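Local coordinates for HicA3 Toxin (Yersinia pestis, PDB 4P78), which is the toxin of a toxin-antitoxin pair, held in complex with its antitoxin HicB3, and probably cleaves RNA as other HicA toxins do, at residues Met1-Leu10 with Leu42-Leu53. Numbering follows the deposited sequence.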
loop_
_atom_site.group_PDB
_atom_site.type_symbol
_atom_site.label_atom_id
_atom_site.label_comp_id
_atom_site.label_asym_id
_atom_site.label_seq_id
_atom_site.Cartn_x
_atom_site.Cartn_y
_atom_site.Cartn_z
ATOM N N MET C 1 5.246 -11.247 21.565
ATOM C CA MET C 1 4.111 -10.913 22.419
ATOM C C MET C 1 2.774 -11.218 21.741
ATOM O O MET C 1 2.618 -10.993 20.537
ATOM C CB MET C 1 4.165 -9.441 22.824
ATOM C CG MET C 1 3.085 -9.041 23.812
ATOM S SD MET C 1 3.182 -7.311 24.267
ATOM C CE MET C 1 4.937 -7.135 24.596
ATOM N N GLU C 2 1.820 -11.730 22.521
ATOM C CA GLU C 2 0.474 -12.019 22.033
ATOM C C GLU C 2 -0.505 -10.925 22.417
ATOM O O GLU C 2 -0.199 -10.088 23.260
ATOM C CB GLU C 2 -0.045 -13.341 22.593
ATOM C CG GLU C 2 0.863 -14.525 22.433
ATOM C CD GLU C 2 0.294 -15.745 23.130
ATOM O OE1 GLU C 2 -0.205 -15.599 24.273
ATOM O OE2 GLU C 2 0.326 -16.840 22.526
ATOM N N SER C 3 -1.693 -10.973 21.815
ATOM C CA SER C 3 -2.756 -10.016 22.088
ATOM C C SER C 3 -3.041 -9.910 23.572
ATOM O O SER C 3 -3.190 -8.805 24.106
ATOM C CB SER C 3 -4.041 -10.405 21.354
ATOM O OG SER C 3 -3.937 -10.140 19.972
ATOM N N GLY C 4 -3.091 -11.064 24.229
ATOM C CA GLY C 4 -3.432 -11.147 25.636
ATOM C C GLY C 4 -2.450 -10.419 26.518
ATOM O O GLY C 4 -2.856 -9.697 27.433
ATOM N N GLU C 5 -1.160 -10.593 26.253
ATOM C CA GLU C 5 -0.151 -9.894 27.040
ATOM C C GLU C 5 -0.181 -8.372 26.787
ATOM O O GLU C 5 0.022 -7.583 27.716
ATOM C CB GLU C 5 1.248 -10.434 26.753
ATOM C CG GLU C 5 2.291 -9.845 27.694
ATOM C CD GLU C 5 3.709 -10.235 27.339
ATOM O OE1 GLU C 5 3.900 -11.303 26.717
ATOM O OE2 GLU C 5 4.634 -9.469 27.690
ATOM N N LEU C 6 -0.446 -7.964 25.546
ATOM C CA LEU C 6 -0.551 -6.536 25.221
ATOM C C LEU C 6 -1.712 -5.887 25.975
ATOM O O LEU C 6 -1.563 -4.815 26.555
ATOM C CB LEU C 6 -0.722 -6.327 23.704
ATOM C CG LEU C 6 -1.036 -4.887 23.257
ATOM C CD1 LEU C 6 -0.034 -3.903 23.841
ATOM C CD2 LEU C 6 -1.067 -4.784 21.719
ATOM N N ILE C 7 -2.864 -6.549 25.962
ATOM C CA ILE C 7 -4.042 -6.092 26.704
ATOM C C ILE C 7 -3.742 -5.939 28.207
ATOM O O ILE C 7 -4.116 -4.942 28.831
ATOM C CB ILE C 7 -5.237 -7.062 26.497
ATOM C CG1 ILE C 7 -5.728 -7.003 25.043
ATOM C CG2 ILE C 7 -6.371 -6.761 27.477
ATOM C CD1 ILE C 7 -6.907 -7.916 24.754
ATOM N N LYS C 8 -3.038 -6.905 28.786
ATOM C CA LYS C 8 -2.689 -6.787 30.204
ATOM C C LYS C 8 -1.655 -5.675 30.448
ATOM O O LYS C 8 -1.717 -4.993 31.462
ATOM C CB LYS C 8 -2.224 -8.140 30.739
ATOM C CG LYS C 8 -3.358 -9.193 30.666
ATOM C CD LYS C 8 -2.856 -10.632 30.477
ATOM C CE LYS C 8 -3.994 -11.550 30.024
ATOM N NZ LYS C 8 -3.504 -12.824 29.403
ATOM N N ARG C 9 -0.757 -5.430 29.494
ATOM C CA ARG C 9 0.122 -4.267 29.618
ATOM C C ARG C 9 -0.660 -2.957 29.511
ATOM O O ARG C 9 -0.320 -1.969 30.171
ATOM C CB ARG C 9 1.236 -4.316 28.575
ATOM C CG ARG C 9 2.294 -5.359 28.901
ATOM C CD ARG C 9 3.271 -5.537 27.766
ATOM N NE ARG C 9 4.218 -6.611 28.042
ATOM C CZ ARG C 9 5.319 -6.454 28.762
ATOM N NH1 ARG C 9 5.611 -5.263 29.273
ATOM N NH2 ARG C 9 6.128 -7.482 28.973
ATOM N N LEU C 10 -1.719 -2.948 28.705
ATOM C CA LEU C 10 -2.573 -1.763 28.593
ATOM C C LEU C 10 -3.371 -1.537 29.889
ATOM O O LEU C 10 -3.580 -0.396 30.317
ATOM C CB LEU C 10 -3.509 -1.888 27.386
ATOM C CG LEU C 10 -2.840 -1.686 26.012
ATOM C CD1 LEU C 10 -3.684 -2.221 24.872
ATOM C CD2 LEU C 10 -2.572 -0.207 25.788
ATOM N N LEU C 42 -7.774 -2.825 18.958
ATOM C CA LEU C 42 -6.765 -3.858 18.717
ATOM C C LEU C 42 -7.298 -5.030 17.914
ATOM O O LEU C 42 -8.418 -5.482 18.145
ATOM C CB LEU C 42 -6.227 -4.410 20.040
ATOM C CG LEU C 42 -5.371 -3.525 20.924
ATOM C CD1 LEU C 42 -5.008 -4.284 22.202
ATOM C CD2 LEU C 42 -4.133 -3.150 20.130
ATOM N N PRO C 43 -6.481 -5.550 16.981
ATOM C CA PRO C 43 -6.799 -6.842 16.361
ATOM C C PRO C 43 -6.689 -7.960 17.401
ATOM O O PRO C 43 -5.792 -7.911 18.240
ATOM C CB PRO C 43 -5.726 -7.000 15.280
ATOM C CG PRO C 43 -4.559 -6.212 15.794
ATOM C CD PRO C 43 -5.155 -5.043 16.578
ATOM N N TYR C 44 -7.563 -8.957 17.349
ATOM C CA TYR C 44 -7.531 -10.008 18.366
ATOM C C TYR C 44 -8.191 -11.279 17.829
ATOM O O TYR C 44 -9.203 -11.210 17.128
ATOM C CB TYR C 44 -8.214 -9.500 19.662
ATOM C CG TYR C 44 -8.630 -10.570 20.662
ATOM C CD1 TYR C 44 -7.795 -10.943 21.709
ATOM C CD2 TYR C 44 -9.865 -11.195 20.555
ATOM C CE1 TYR C 44 -8.175 -11.918 22.612
ATOM C CE2 TYR C 44 -10.255 -12.169 21.448
ATOM C CZ TYR C 44 -9.411 -12.527 22.469
ATOM O OH TYR C 44 -9.818 -13.496 23.338
ATOM N N PRO C 45 -7.614 -12.448 18.138
ATOM C CA PRO C 45 -6.367 -12.653 18.880
ATOM C C PRO C 45 -5.156 -12.820 17.955
ATOM O O PRO C 45 -5.297 -13.349 16.854
ATOM C CB PRO C 45 -6.648 -13.942 19.649
ATOM C CG PRO C 45 -7.522 -14.737 18.683
ATOM C CD PRO C 45 -8.320 -13.722 17.894
ATOM N N ARG C 46 -3.983 -12.375 18.392
ATOM C CA ARG C 46 -2.774 -12.481 17.585
ATOM C C ARG C 46 -1.695 -13.204 18.379
ATOM O O ARG C 46 -1.530 -12.946 19.571
ATOM C CB ARG C 46 -2.266 -11.089 17.166
ATOM C CG ARG C 46 -3.314 -10.188 16.541
ATOM C CD ARG C 46 -3.926 -10.843 15.311
ATOM N NE ARG C 46 -2.944 -11.034 14.250
ATOM C CZ ARG C 46 -3.184 -11.703 13.128
ATOM N NH1 ARG C 46 -4.370 -12.262 12.927
ATOM N NH2 ARG C 46 -2.236 -11.819 12.211
ATOM N N LYS C 47 -0.942 -14.084 17.720
ATOM C CA LYS C 47 0.130 -14.823 18.387
ATOM C C LYS C 47 1.440 -14.039 18.409
ATOM O O LYS C 47 2.370 -14.383 19.134
ATOM C CB LYS C 47 0.363 -16.173 17.699
ATOM C CG LYS C 47 -0.883 -17.033 17.568
ATOM C CD LYS C 47 -1.194 -17.292 16.096
ATOM C CE LYS C 47 -1.801 -18.673 15.866
ATOM N NZ LYS C 47 -2.282 -18.831 14.455
ATOM N N ASP C 48 1.514 -12.996 17.594
ATOM C CA ASP C 48 2.728 -12.199 17.464
ATOM C C ASP C 48 2.337 -10.784 17.082
ATOM O O ASP C 48 1.380 -10.577 16.337
ATOM C CB ASP C 48 3.681 -12.793 16.411
ATOM C CG ASP C 48 5.045 -12.102 16.394
ATOM O OD1 ASP C 48 5.660 -11.949 17.472
ATOM O OD2 ASP C 48 5.508 -11.700 15.306
ATOM N N ILE C 49 3.079 -9.814 17.599
ATOM C CA ILE C 49 2.792 -8.407 17.368
ATOM C C ILE C 49 4.097 -7.707 17.033
ATOM O O ILE C 49 5.116 -7.977 17.657
ATOM C CB ILE C 49 2.125 -7.775 18.598
ATOM C CG1 ILE C 49 0.784 -8.458 18.870
ATOM C CG2 ILE C 49 1.929 -6.268 18.408
ATOM C CD1 ILE C 49 0.205 -8.109 20.206
ATOM N N SER C 50 4.086 -6.827 16.036
ATOM C CA SER C 50 5.345 -6.236 15.579
ATOM C C SER C 50 5.891 -5.233 16.592
ATOM O O SER C 50 5.133 -4.601 17.333
ATOM C CB SER C 50 5.167 -5.552 14.220
ATOM O OG SER C 50 4.397 -4.362 14.343
ATOM N N LYS C 51 7.210 -5.096 16.610
ATOM C CA LYS C 51 7.851 -4.015 17.335
ATOM C C LYS C 51 7.310 -2.652 16.867
ATOM O O LYS C 51 7.141 -1.735 17.667
ATOM C CB LYS C 51 9.372 -4.075 17.155
ATOM C CG LYS C 51 10.106 -3.257 18.211
ATOM C CD LYS C 51 9.642 -3.695 19.605
ATOM C CE LYS C 51 10.278 -2.898 20.733
ATOM N NZ LYS C 51 10.060 -3.620 22.033
ATOM N N GLY C 52 7.043 -2.523 15.568
ATOM C CA GLY C 52 6.436 -1.309 15.035
ATOM C C GLY C 52 5.140 -0.961 15.755
ATOM O O GLY C 52 4.970 0.170 16.234
ATOM N N LEU C 53 4.232 -1.931 15.853
ATOM C CA LEU C 53 2.963 -1.697 16.524
ATOM C C LEU C 53 3.192 -1.369 17.998
ATOM O O LEU C 53 2.636 -0.400 18.512
ATOM C CB LEU C 53 2.031 -2.906 16.386
ATOM C CG LEU C 53 0.581 -2.649 16.821
ATOM C CD1 LEU C 53 -0.405 -3.486 15.975
ATOM C CD2 LEU C 53 0.382 -2.946 18.305
HETATM O O HOH W 1 6.330 -9.144 19.754
#
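With OG anti to its carbonyl carbon (chi1 -74°), S3 turns its hydroxyl back beside its own backbone N, and both atoms meet R46 in the HicA fold, where helix 3-12 and helix 51-61 pack with a three-stranded antiparallel sheet. S3 N donates to R46 O at 3.0 Å, in the carbonyl plane, while R46 N returns a bond to S3 OG at 2.7 Å, a shorter but more bent link (135° at the hydrogen). The same hydroxyl makes a weak bond to P43 O, so the first turn of the helix is tied to the chain on both sides of the cis peptide between Y44 and P45. S3 CB lies at the edge of the Y44 ring.

One turn further along the helix, L6 has CG anti to its backbone N (chi1 172°), which brings CD2 between three apolar partners: CD2 of L42 at 3.8 Å, CD1 of I49, whose side chain crosses that of L6 at about a right angle, and CD2 of L53. I63 also touches L6. L42 CD1 packs on I7 CG1, the two side chains sliding past each other in opposite directions, and meets L10 CD1 tip to tip at 3.6 Å.

Toward the antitoxin, D48 OD2 accepts from the backbone N of V11 of the HicB3 chain. At the amino terminus, a water accepts from M1 N at 3.0 Å and donates to I49 O at 2.7 Å.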